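Local atomic coordinates of putrescine aminotransferase (Halomonas elongata DSM 2581, PDB entry 6GWI), a protein that probably transfers amino groups from amines such as putrescine to carbonyl acceptors, as a class-III aminotransferase that uses pyridoxal-5'-phosphate as its cofactor. Residues W142-E147 and A178-P183; E147-G152 and I221-Q226; A255-C260 and F269-Y274. All blocks are in the same frame, centred on the assembly; numbering follows the deposited sequence.

The three contacts lead from a parallel sheet to the cofactor. Interactions 1 and 2, with centres about 9 Å apart, share Glu-147 and neighbouring strands: Ile-144 O lies 2.9 Å from Ile-221 N, and Gln-182 OE1 lies 2.9 Å from Gln-226 NE2. Interaction 2 is joined to interaction 3, about 11 Å away between centres, by His-151 ND1 and Asp-256 OD2, 2.7 Å apart. Both of these touch pyridoxal-5'-phosphate, Tyr-150 meeting one face of the pyridine ring and Val-258 the opposite one. Interaction 1 stands further back, the side chain of Arg-146 about 9 Å from the cofactor at their nearest atoms, and its centre is about 17 Å from that of interaction 3.

Interaction 1 of 3, residues W142-E147 and A178-P183; sequences WIIGRE and AHIRQP
Ile-143 O and Gly-145 N grip Ala-178 through its N and O, and Gly-145 O and Glu-147 N do the same to Ile-180. The first of these ladder bonds, Ala-178 N to Ile-143 O, measures 2.8 Å, and the last, Glu-147 N to Ile-180 O, is also 2.8 Å. On one face of the pair Ile-144, Arg-146, Ala-178 and Ile-180 come together. The branches of Ile-180 divide the work: CG2 meets Ile-144 CG2 at 3.8 Å, while CG1, set between the backbone N and the carbonyl carbon (chi1 62°), lies 3.8 Å from Arg-146 CG. Further along, Pro-183 CD sits over a face of the Arg-146 guanidinium, and NH1 approaches Pro-183 CG at 3.5 Å; this same NH1 is hydrogen-bonded to Tyr-238 OH. On the other face, His-179 CD2 packs beside Gly-145, which has no side chain to obstruct the imidazole, and its NE2 bonds to Leu-160 O. Helix 194-212 covers the isoleucine face. Strand 177-180, outermost of its sheet within this chain, follows strand 142-146 through helices 155-160 and 164-167, a parallel pair with a helical crossover as found in the large domain of fold type I PLP enzymes.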
loop_
_atom_site.group_PDB
_atom_site.type_symbol
_atom_site.label_atom_id
_atom_site.label_comp_id
_atom_site.label_asym_id
_atom_site.label_seq_id
_atom_site.Cartn_x
_atom_site.Cartn_y
_atom_site.Cartn_z
ATOM N N TRP B 142 -8.292 -14.039 -17.514
ATOM C CA TRP B 142 -9.298 -12.997 -17.368
ATOM C C TRP B 142 -9.908 -12.999 -15.973
ATOM O O TRP B 142 -10.206 -14.053 -15.405
ATOM C CB TRP B 142 -10.401 -13.169 -18.414
ATOM C CG TRP B 142 -10.037 -12.623 -19.762
ATOM C CD1 TRP B 142 -9.340 -13.266 -20.743
ATOM C CD2 TRP B 142 -10.354 -11.324 -20.281
ATOM N NE1 TRP B 142 -9.203 -12.451 -21.840
ATOM C CE2 TRP B 142 -9.817 -11.252 -21.583
ATOM C CE3 TRP B 142 -11.041 -10.216 -19.776
ATOM C CZ2 TRP B 142 -9.942 -10.119 -22.381
ATOM C CZ3 TRP B 142 -11.166 -9.091 -20.574
ATOM C CH2 TRP B 142 -10.619 -9.052 -21.860
ATOM N N ILE B 143 -10.085 -11.802 -15.421
ATOM C CA ILE B 143 -10.767 -11.599 -14.149
ATOM C C ILE B 143 -12.092 -10.917 -14.450
ATOM O O ILE B 143 -12.122 -9.903 -15.159
ATOM C CB ILE B 143 -9.940 -10.738 -13.178
ATOM C CG1 ILE B 143 -8.487 -11.208 -13.116
ATOM C CG2 ILE B 143 -10.577 -10.739 -11.783
ATOM C CD1 ILE B 143 -8.290 -12.534 -12.469
ATOM N N ILE B 144 -13.178 -11.466 -13.927
ATOM C CA ILE B 144 -14.495 -10.858 -14.071
ATOM C C ILE B 144 -14.842 -10.167 -12.759
ATOM O O ILE B 144 -14.993 -10.821 -11.721
ATOM C CB ILE B 144 -15.566 -11.882 -14.453
ATOM C CG1 ILE B 144 -15.211 -12.553 -15.780
ATOM C CG2 ILE B 144 -16.921 -11.206 -14.538
ATOM C CD1 ILE B 144 -16.023 -13.789 -16.069
ATOM N N GLY B 145 -14.954 -8.839 -12.805
ATOM C CA GLY B 145 -15.540 -8.065 -11.739
ATOM C C GLY B 145 -16.918 -7.554 -12.113
ATOM O O GLY B 145 -17.526 -7.975 -13.099
ATOM N N ARG B 146 -17.402 -6.614 -11.311
ATOM C CA ARG B 146 -18.720 -6.039 -11.526
ATOM C C ARG B 146 -18.622 -4.529 -11.670
ATOM O O ARG B 146 -17.757 -3.878 -11.073
ATOM C CB ARG B 146 -19.676 -6.388 -10.378
ATOM C CG ARG B 146 -19.864 -7.889 -10.194
ATOM C CD ARG B 146 -20.845 -8.228 -9.080
ATOM N NE ARG B 146 -20.463 -7.637 -7.801
ATOM C CZ ARG B 146 -21.054 -7.912 -6.642
ATOM N NH1 ARG B 146 -22.050 -8.786 -6.589
ATOM N NH2 ARG B 146 -20.638 -7.319 -5.531
ATOM N N GLU B 147 -19.509 -3.985 -12.498
ATOM C CA GLU B 147 -19.672 -2.543 -12.581
ATOM C C GLU B 147 -20.037 -1.982 -11.211
ATOM O O GLU B 147 -20.766 -2.605 -10.435
ATOM C CB GLU B 147 -20.734 -2.196 -13.623
ATOM C CG GLU B 147 -20.244 -2.384 -15.061
ATOM C CD GLU B 147 -19.193 -1.351 -15.451
ATOM O OE1 GLU B 147 -19.100 -0.307 -14.764
ATOM O OE2 GLU B 147 -18.477 -1.565 -16.452
ATOM N N ALA B 178 -12.775 -8.040 -17.148
ATOM C CA ALA B 178 -14.120 -7.781 -17.643
ATOM C C ALA B 178 -15.031 -7.396 -16.483
ATOM O O ALA B 178 -14.696 -7.589 -15.311
ATOM C CB ALA B 178 -14.682 -8.999 -18.379
ATOM N N HIS B 179 -16.182 -6.817 -16.822
ATOM C CA HIS B 179 -17.131 -6.339 -15.822
ATOM C C HIS B 179 -18.559 -6.682 -16.212
ATOM O O HIS B 179 -18.984 -6.406 -17.337
ATOM C CB HIS B 179 -16.975 -4.829 -15.616
ATOM C CG HIS B 179 -15.651 -4.448 -15.038
ATOM N ND1 HIS B 179 -14.564 -4.114 -15.817
ATOM C CD2 HIS B 179 -15.229 -4.382 -13.754
ATOM C CE1 HIS B 179 -13.533 -3.843 -15.036
ATOM N NE2 HIS B 179 -13.910 -3.998 -13.780
ATOM N N ILE B 180 -19.285 -7.294 -15.280
ATOM C CA ILE B 180 -20.687 -7.628 -15.471
ATOM C C ILE B 180 -21.533 -6.681 -14.622
ATOM O O ILE B 180 -21.024 -5.913 -13.806
ATOM C CB ILE B 180 -20.987 -9.100 -15.121
ATOM C CG1 ILE B 180 -20.681 -9.365 -13.644
ATOM C CG2 ILE B 180 -20.179 -10.026 -16.016
ATOM C CD1 ILE B 180 -21.015 -10.764 -13.177
ATOM N N ARG B 181 -22.846 -6.751 -14.819
ATOM C CA ARG B 181 -23.775 -5.862 -14.139
ATOM C C ARG B 181 -23.801 -6.145 -12.639
ATOM O O ARG B 181 -23.468 -7.240 -12.176
ATOM C CB ARG B 181 -25.176 -6.023 -14.727
ATOM C CG ARG B 181 -25.762 -7.412 -14.514
ATOM C CD ARG B 181 -27.050 -7.604 -15.297
ATOM N NE ARG B 181 -28.062 -6.607 -14.967
ATOM C CZ ARG B 181 -29.242 -6.516 -15.571
ATOM N NH1 ARG B 181 -29.559 -7.364 -16.540
ATOM N NH2 ARG B 181 -30.105 -5.578 -15.209
ATOM N N GLN B 182 -24.217 -5.114 -11.860
ATOM C CA GLN B 182 -24.233 -5.189 -10.406
ATOM C C GLN B 182 -25.621 -5.562 -9.897
ATOM O O GLN B 182 -26.632 -5.154 -10.478
ATOM C CB GLN B 182 -23.815 -3.849 -9.792
ATOM C CG GLN B 182 -24.668 -2.675 -10.251
ATOM C CD GLN B 182 -24.435 -1.413 -9.438
ATOM O OE1 GLN B 182 -23.861 -1.455 -8.348
ATOM N NE2 GLN B 182 -24.903 -0.286 -9.958
ATOM N N PRO B 183 -25.719 -6.319 -8.795
ATOM C CA PRO B 183 -27.047 -6.701 -8.270
ATOM C C PRO B 183 -27.710 -5.590 -7.457
ATOM O O PRO B 183 -28.064 -5.757 -6.287
ATOM C CB PRO B 183 -26.716 -7.941 -7.427
ATOM C CG PRO B 183 -25.327 -7.690 -6.929
ATOM C CD PRO B 183 -24.617 -6.955 -8.044
#

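Interaction 2 of 3, residues E147-G152 and I221-Q226; sequences ENAYHG and IAEPVQ. With PLP (pyridoxal-5'-phosphate), chain D.
The imidazole of His-151 carries Ile-221 on one face: CD1 stands over the ring centre, 3.8 Å from the centroid and 10° off the normal, a CH-pi contact. The pair lies at the fold type I PLP site, built on the C-terminal ends of parallel strands 142-146 and 217-222. Ile-221 reaches the ring because CG1 is anti to its backbone N (chi1 -173°) and the chain runs on straight. In the plane of the same ring, at its edge, a water lies 2.8 Å from His-151 NE2 and donates to Ile-221 O, while ND1 bonds to Asp-256. The Tyr-150 ring has Gly-152 N over one face, towards the rim, and turns its CD2-CE2 edge to the cofactor, with CE2 3.4 Å from PLP C4. Glu-223 ties the two loops together. Its OE2 receives Tyr-150 N at 2.9 Å in an almost straight bond (175°), arriving from above the carboxylate plane. A second water donates to both Glu-223 OE2 and Asn-148 O, so that OE2 accepts two bonds, while OE1 is held by Gly-227 N. Gln-226 NE2, whose stronger partner is Gln-182, adds a weak bond to Asn-148 O at 3.4 Å. Beside the cofactor, Tyr-150 O comes within 3.3 Å of the PLP methyl C2A, and Glu-223 OE1 within 3.5 Å of it.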
loop_
_atom_site.group_PDB
_atom_site.type_symbol
_atom_site.label_atom_id
_atom_site.label_comp_id
_atom_site.label_asym_id
_atom_site.label_seq_id
_atom_site.Cartn_x
_atom_site.Cartn_y
_atom_site.Cartn_z
ATOM N N GLU B 147 -19.509 -3.985 -12.498
ATOM C CA GLU B 147 -19.672 -2.543 -12.581
ATOM C C GLU B 147 -20.037 -1.982 -11.211
ATOM O O GLU B 147 -20.766 -2.605 -10.435
ATOM C CB GLU B 147 -20.734 -2.196 -13.623
ATOM C CG GLU B 147 -20.244 -2.384 -15.061
ATOM C CD GLU B 147 -19.193 -1.351 -15.451
ATOM O OE1 GLU B 147 -19.100 -0.307 -14.764
ATOM O OE2 GLU B 147 -18.477 -1.565 -16.452
ATOM N N ASN B 148 -19.498 -0.801 -10.911
ATOM C CA ASN B 148 -19.693 -0.115 -9.639
ATOM C C ASN B 148 -19.080 -0.871 -8.464
ATOM O O ASN B 148 -19.414 -0.601 -7.305
ATOM C CB ASN B 148 -21.176 0.150 -9.368
ATOM C CG ASN B 148 -21.387 1.194 -8.294
ATOM O OD1 ASN B 148 -20.643 2.169 -8.200
ATOM N ND2 ASN B 148 -22.402 0.986 -7.466
ATOM N N ALA B 149 -18.194 -1.824 -8.733
ATOM C CA ALA B 149 -17.413 -2.434 -7.673
ATOM C C ALA B 149 -16.228 -1.539 -7.321
ATOM O O ALA B 149 -15.758 -0.738 -8.133
ATOM C CB ALA B 149 -16.910 -3.816 -8.084
ATOM N N TYR B 150 -15.741 -1.691 -6.094
ATOM C CA TYR B 150 -14.545 -0.990 -5.650
ATOM C C TYR B 150 -13.573 -2.011 -5.082
ATOM O O TYR B 150 -13.929 -2.773 -4.177
ATOM C CB TYR B 150 -14.862 0.090 -4.612
ATOM C CG TYR B 150 -13.653 0.939 -4.306
ATOM C CD1 TYR B 150 -13.301 1.994 -5.132
ATOM C CD2 TYR B 150 -12.851 0.673 -3.205
ATOM C CE1 TYR B 150 -12.187 2.765 -4.873
ATOM C CE2 TYR B 150 -11.733 1.445 -2.932
ATOM C CZ TYR B 150 -11.406 2.490 -3.775
ATOM O OH TYR B 150 -10.302 3.275 -3.536
ATOM N N HIS B 151 -12.363 -2.047 -5.641
ATOM C CA HIS B 151 -11.325 -2.964 -5.187
ATOM C C HIS B 151 -9.999 -2.247 -4.958
ATOM O O HIS B 151 -8.946 -2.888 -4.981
ATOM C CB HIS B 151 -11.154 -4.108 -6.188
ATOM C CG HIS B 151 -12.387 -4.940 -6.358
ATOM N ND1 HIS B 151 -12.920 -5.699 -5.337
ATOM C CD2 HIS B 151 -13.203 -5.120 -7.424
ATOM C CE1 HIS B 151 -14.006 -6.315 -5.769
ATOM N NE2 HIS B 151 -14.201 -5.979 -7.032
ATOM N N GLY B 152 -10.028 -0.936 -4.752
ATOM C CA GLY B 152 -8.848 -0.182 -4.383
ATOM C C GLY B 152 -8.431 0.798 -5.464
ATOM O O GLY B 152 -9.129 1.021 -6.458
ATOM N N ILE B 221 -14.320 -11.856 -9.120
ATOM C CA ILE B 221 -14.045 -11.069 -7.922
ATOM C C ILE B 221 -15.275 -10.233 -7.603
ATOM O O ILE B 221 -15.859 -9.610 -8.499
ATOM C CB ILE B 221 -12.795 -10.183 -8.103
ATOM C CG1 ILE B 221 -12.425 -9.503 -6.780
ATOM C CG2 ILE B 221 -13.024 -9.138 -9.192
ATOM C CD1 ILE B 221 -11.138 -8.653 -6.840
ATOM N N ALA B 222 -15.666 -10.214 -6.330
ATOM C CA ALA B 222 -16.844 -9.459 -5.932
ATOM C C ALA B 222 -16.794 -9.150 -4.443
ATOM O O ALA B 222 -16.297 -9.954 -3.650
ATOM C CB ALA B 222 -18.126 -10.234 -6.265
ATOM N N GLU B 223 -17.289 -7.969 -4.081
ATOM C CA GLU B 223 -17.604 -7.676 -2.687
ATOM C C GLU B 223 -18.874 -8.433 -2.309
ATOM O O GLU B 223 -19.846 -8.402 -3.072
ATOM C CB GLU B 223 -17.818 -6.173 -2.483
ATOM C CG GLU B 223 -16.676 -5.278 -2.960
ATOM C CD GLU B 223 -17.117 -3.835 -3.176
ATOM O OE1 GLU B 223 -17.376 -3.119 -2.183
ATOM O OE2 GLU B 223 -17.222 -3.419 -4.348
ATOM N N PRO B 224 -18.912 -9.140 -1.172
ATOM C CA PRO B 224 -20.188 -9.763 -0.767
ATOM C C PRO B 224 -21.330 -8.763 -0.751
ATOM O O PRO B 224 -22.425 -9.044 -1.254
ATOM C CB PRO B 224 -19.880 -10.316 0.630
ATOM C CG PRO B 224 -18.404 -10.537 0.628
ATOM C CD PRO B 224 -17.834 -9.418 -0.204
ATOM N N VAL B 225 -21.076 -7.584 -0.192
ATOM C CA VAL B 225 -21.956 -6.428 -0.286
ATOM C C VAL B 225 -21.100 -5.257 -0.747
ATOM O O VAL B 225 -20.020 -5.023 -0.191
ATOM C CB VAL B 225 -22.632 -6.107 1.060
ATOM C CG1 VAL B 225 -23.343 -4.768 0.995
ATOM C CG2 VAL B 225 -23.603 -7.210 1.438
ATOM N N GLN B 226 -21.574 -4.527 -1.755
ATOM C CA GLN B 226 -20.828 -3.395 -2.293
ATOM C C GLN B 226 -20.863 -2.228 -1.309
ATOM O O GLN B 226 -21.941 -1.776 -0.909
ATOM C CB GLN B 226 -21.415 -2.978 -3.638
ATOM C CG GLN B 226 -21.194 -3.982 -4.754
ATOM C CD GLN B 226 -22.170 -3.788 -5.899
ATOM O OE1 GLN B 226 -23.196 -4.464 -5.973
ATOM N NE2 GLN B 226 -21.861 -2.855 -6.793
HETATM N N1 PLP D . -11.656 -3.250 -1.483
HETATM C C2 PLP D . -12.808 -2.732 -0.931
HETATM C C2A PLP D . -14.084 -3.529 -0.982
HETATM C C3 PLP D . -12.783 -1.478 -0.327
HETATM O O3 PLP D . -13.940 -0.982 0.216
HETATM C C4 PLP D . -11.599 -0.735 -0.262
HETATM C C4A PLP D . -11.436 0.220 0.892
HETATM C C5 PLP D . -10.444 -1.274 -0.836
HETATM C C6 PLP D . -10.480 -2.527 -1.439
HETATM C C5A PLP D . -9.130 -0.522 -0.821
HETATM O O4P PLP D . -8.507 -0.562 0.442
HETATM P P PLP D . -7.355 0.518 0.758
HETATM O O1P PLP D . -6.242 0.369 -0.252
HETATM O O2P PLP D . -6.841 0.294 2.161
HETATM O O3P PLP D . -7.942 1.902 0.655
HETATM O O HOH W 1 -18.855 -0.757 -4.351
HETATM O O HOH W 2 -16.428 -6.997 -8.464
#

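Interaction 3 of 3, residues A255-C260 and F269-Y274; sequences ADEVIC and FGSQHY. With PLP (pyridoxal-5'-phosphate), chain D.
Glu-257 reaches from the loop after strand 252-255 to Gly-270 and Ser-271 at the start of the short, weakly bonded helix 270-273. This loop is part of the cofactor site of the fold type I aminotransferases: Asp-256 and Val-258, on either side of Glu-257 in sequence, both touch the pyridine ring. From CB the glutamate chain first passes Phe-269, where Glu-257 CG lies 4.2 Å from Phe-269 CD1. The bend at chi2 (-81°) then turns the carboxylate towards the helix start, its plane standing 79° from that of the Phe-269 ring. At the tip, OE1 accepts Gly-270 N at 2.8 Å, on the syn side and somewhat out of the carboxylate plane. OE2 takes two donors: Ser-271 N meets its syn lone pair at 2.6 Å, while Ser-271 OG, also donating, arrives nearly along the C-O axis at 2.7 Å. Three donors thus fix the rotation of a buried carboxylate, and the backbone amides among them are likely to favour its charged form. With an alanine here, the two amides and the serine hydroxyl would probably lose their shared acceptor, leaving the helix start free to shift from the loop. Nearby, Gly-270 CA packs 4.0 Å from Cys-260 CB, where the two segments run close together. Asp-256 faces the other way. Its OD1 closes an Asx turn with Val-258 N, and its OD2, held by His-151 and Asn-121, lies 2.8 Å from PLP N1, the partnership expected of the aspartate in this fold. Val-258, which also touches Lys-285, lies against the ring, its CB 3.5 Å from PLP N1.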
loop_
_atom_site.group_PDB
_atom_site.type_symbol
_atom_site.label_atom_id
_atom_site.label_comp_id
_atom_site.label_asym_id
_atom_site.label_seq_id
_atom_site.Cartn_x
_atom_site.Cartn_y
_atom_site.Cartn_z
ATOM N N ALA B 255 -13.500 -13.176 -2.874
ATOM C CA ALA B 255 -14.438 -12.372 -2.098
ATOM C C ALA B 255 -13.650 -11.233 -1.459
ATOM O O ALA B 255 -12.821 -11.468 -0.573
ATOM C CB ALA B 255 -15.146 -13.224 -1.048
ATOM N N ASP B 256 -13.888 -10.006 -1.919
ATOM C CA ASP B 256 -13.192 -8.839 -1.378
ATOM C C ASP B 256 -13.852 -8.464 -0.055
ATOM O O ASP B 256 -14.957 -7.911 -0.039
ATOM C CB ASP B 256 -13.227 -7.676 -2.364
ATOM C CG ASP B 256 -12.365 -6.497 -1.916
ATOM O OD1 ASP B 256 -12.085 -6.379 -0.705
ATOM O OD2 ASP B 256 -11.980 -5.673 -2.775
ATOM N N GLU B 257 -13.170 -8.764 1.051
ATOM C CA GLU B 257 -13.703 -8.598 2.397
ATOM C C GLU B 257 -13.164 -7.353 3.092
ATOM O O GLU B 257 -13.201 -7.271 4.325
ATOM C CB GLU B 257 -13.387 -9.833 3.242
ATOM C CG GLU B 257 -14.054 -11.101 2.769
ATOM C CD GLU B 257 -15.492 -11.203 3.230
ATOM O OE1 GLU B 257 -15.965 -10.288 3.939
ATOM O OE2 GLU B 257 -16.148 -12.207 2.889
ATOM N N VAL B 258 -12.640 -6.393 2.330
ATOM C CA VAL B 258 -11.987 -5.236 2.934
ATOM C C VAL B 258 -12.964 -4.452 3.804
ATOM O O VAL B 258 -12.591 -3.947 4.871
ATOM C CB VAL B 258 -11.352 -4.360 1.837
ATOM C CG1 VAL B 258 -10.897 -3.018 2.395
ATOM C CG2 VAL B 258 -10.170 -5.097 1.214
ATOM N N ILE B 259 -14.218 -4.323 3.368
ATOM C CA ILE B 259 -15.238 -3.668 4.188
ATOM C C ILE B 259 -16.033 -4.670 5.020
ATOM O O ILE B 259 -16.310 -4.421 6.196
ATOM C CB ILE B 259 -16.177 -2.822 3.300
ATOM C CG1 ILE B 259 -15.533 -1.464 3.007
ATOM C CG2 ILE B 259 -17.542 -2.643 3.973
ATOM C CD1 ILE B 259 -16.335 -0.575 2.070
ATOM N N CYS B 260 -16.449 -5.793 4.425
ATOM C CA CYS B 260 -17.364 -6.704 5.102
ATOM C C CYS B 260 -16.691 -7.513 6.202
ATOM O O CYS B 260 -17.388 -8.083 7.049
ATOM C CB CYS B 260 -17.993 -7.667 4.090
ATOM S SG CYS B 260 -18.999 -6.868 2.816
ATOM N N PHE B 269 -16.775 -12.606 8.391
ATOM C CA PHE B 269 -16.561 -12.340 6.976
ATOM C C PHE B 269 -17.913 -12.355 6.282
ATOM O O PHE B 269 -18.770 -13.182 6.600
ATOM C CB PHE B 269 -15.606 -13.372 6.366
ATOM C CG PHE B 269 -14.251 -13.376 7.008
ATOM C CD1 PHE B 269 -13.303 -12.428 6.662
ATOM C CD2 PHE B 269 -13.937 -14.309 7.981
ATOM C CE1 PHE B 269 -12.060 -12.419 7.263
ATOM C CE2 PHE B 269 -12.696 -14.305 8.586
ATOM C CZ PHE B 269 -11.756 -13.360 8.227
ATOM N N GLY B 270 -18.108 -11.419 5.352
ATOM C CA GLY B 270 -19.336 -11.413 4.576
ATOM C C GLY B 270 -19.554 -12.711 3.826
ATOM O O GLY B 270 -20.696 -13.145 3.646
ATOM N N SER B 271 -18.466 -13.349 3.388
ATOM C CA SER B 271 -18.561 -14.660 2.754
ATOM C C SER B 271 -19.355 -15.636 3.609
ATOM O O SER B 271 -20.094 -16.477 3.084
ATOM C CB SER B 271 -17.159 -15.210 2.497
ATOM O OG SER B 271 -16.521 -14.503 1.452
ATOM N N GLN B 272 -19.201 -15.552 4.930
ATOM C CA GLN B 272 -19.905 -16.474 5.812
ATOM C C GLN B 272 -21.392 -16.156 5.880
ATOM O O GLN B 272 -22.208 -17.065 6.075
ATOM C CB GLN B 272 -19.287 -16.432 7.208
ATOM C CG GLN B 272 -17.879 -16.980 7.256
ATOM C CD GLN B 272 -17.118 -16.539 8.487
ATOM O OE1 GLN B 272 -17.418 -15.502 9.083
ATOM N NE2 GLN B 272 -16.117 -17.323 8.872
ATOM N N HIS B 273 -21.770 -14.887 5.708
ATOM C CA HIS B 273 -23.185 -14.539 5.717
ATOM C C HIS B 273 -23.923 -15.182 4.552
ATOM O O HIS B 273 -25.094 -15.555 4.686
ATOM C CB HIS B 273 -23.358 -13.020 5.664
ATOM C CG HIS B 273 -24.789 -12.573 5.674
ATOM N ND1 HIS B 273 -25.479 -12.252 4.525
ATOM C CD2 HIS B 273 -25.657 -12.394 6.697
ATOM C CE1 HIS B 273 -26.712 -11.894 4.839
ATOM N NE2 HIS B 273 -26.845 -11.972 6.151
ATOM N N TYR B 274 -23.253 -15.331 3.410
ATOM C CA TYR B 274 -23.863 -15.873 2.205
ATOM C C TYR B 274 -23.393 -17.288 1.897
ATOM O O TYR B 274 -23.690 -17.806 0.816
ATOM C CB TYR B 274 -23.567 -14.962 1.014
ATOM C CG TYR B 274 -24.195 -13.592 1.106
ATOM C CD1 TYR B 274 -25.538 -13.398 0.810
ATOM C CD2 TYR B 274 -23.441 -12.488 1.488
ATOM C CE1 TYR B 274 -26.113 -12.140 0.887
ATOM C CE2 TYR B 274 -24.005 -11.231 1.570
ATOM C CZ TYR B 274 -25.339 -11.060 1.270
ATOM O OH TYR B 274 -25.891 -9.802 1.357
HETATM N N1 PLP D . -11.656 -3.250 -1.483
HETATM C C2 PLP D . -12.808 -2.732 -0.931
HETATM C C2A PLP D . -14.084 -3.529 -0.982
HETATM C C3 PLP D . -12.783 -1.478 -0.327
HETATM O O3 PLP D . -13.940 -0.982 0.216
HETATM C C4 PLP D . -11.599 -0.735 -0.262
HETATM C C4A PLP D . -11.436 0.220 0.892
HETATM C C5 PLP D . -10.444 -1.274 -0.836
HETATM C C6 PLP D . -10.480 -2.527 -1.439
HETATM C C5A PLP D . -9.130 -0.522 -0.821
HETATM O O4P PLP D . -8.507 -0.562 0.442
HETATM P P PLP D . -7.355 0.518 0.758
HETATM O O1P PLP D . -6.242 0.369 -0.252
HETATM O O2P PLP D . -6.841 0.294 2.161
HETATM O O3P PLP D . -7.942 1.902 0.655
#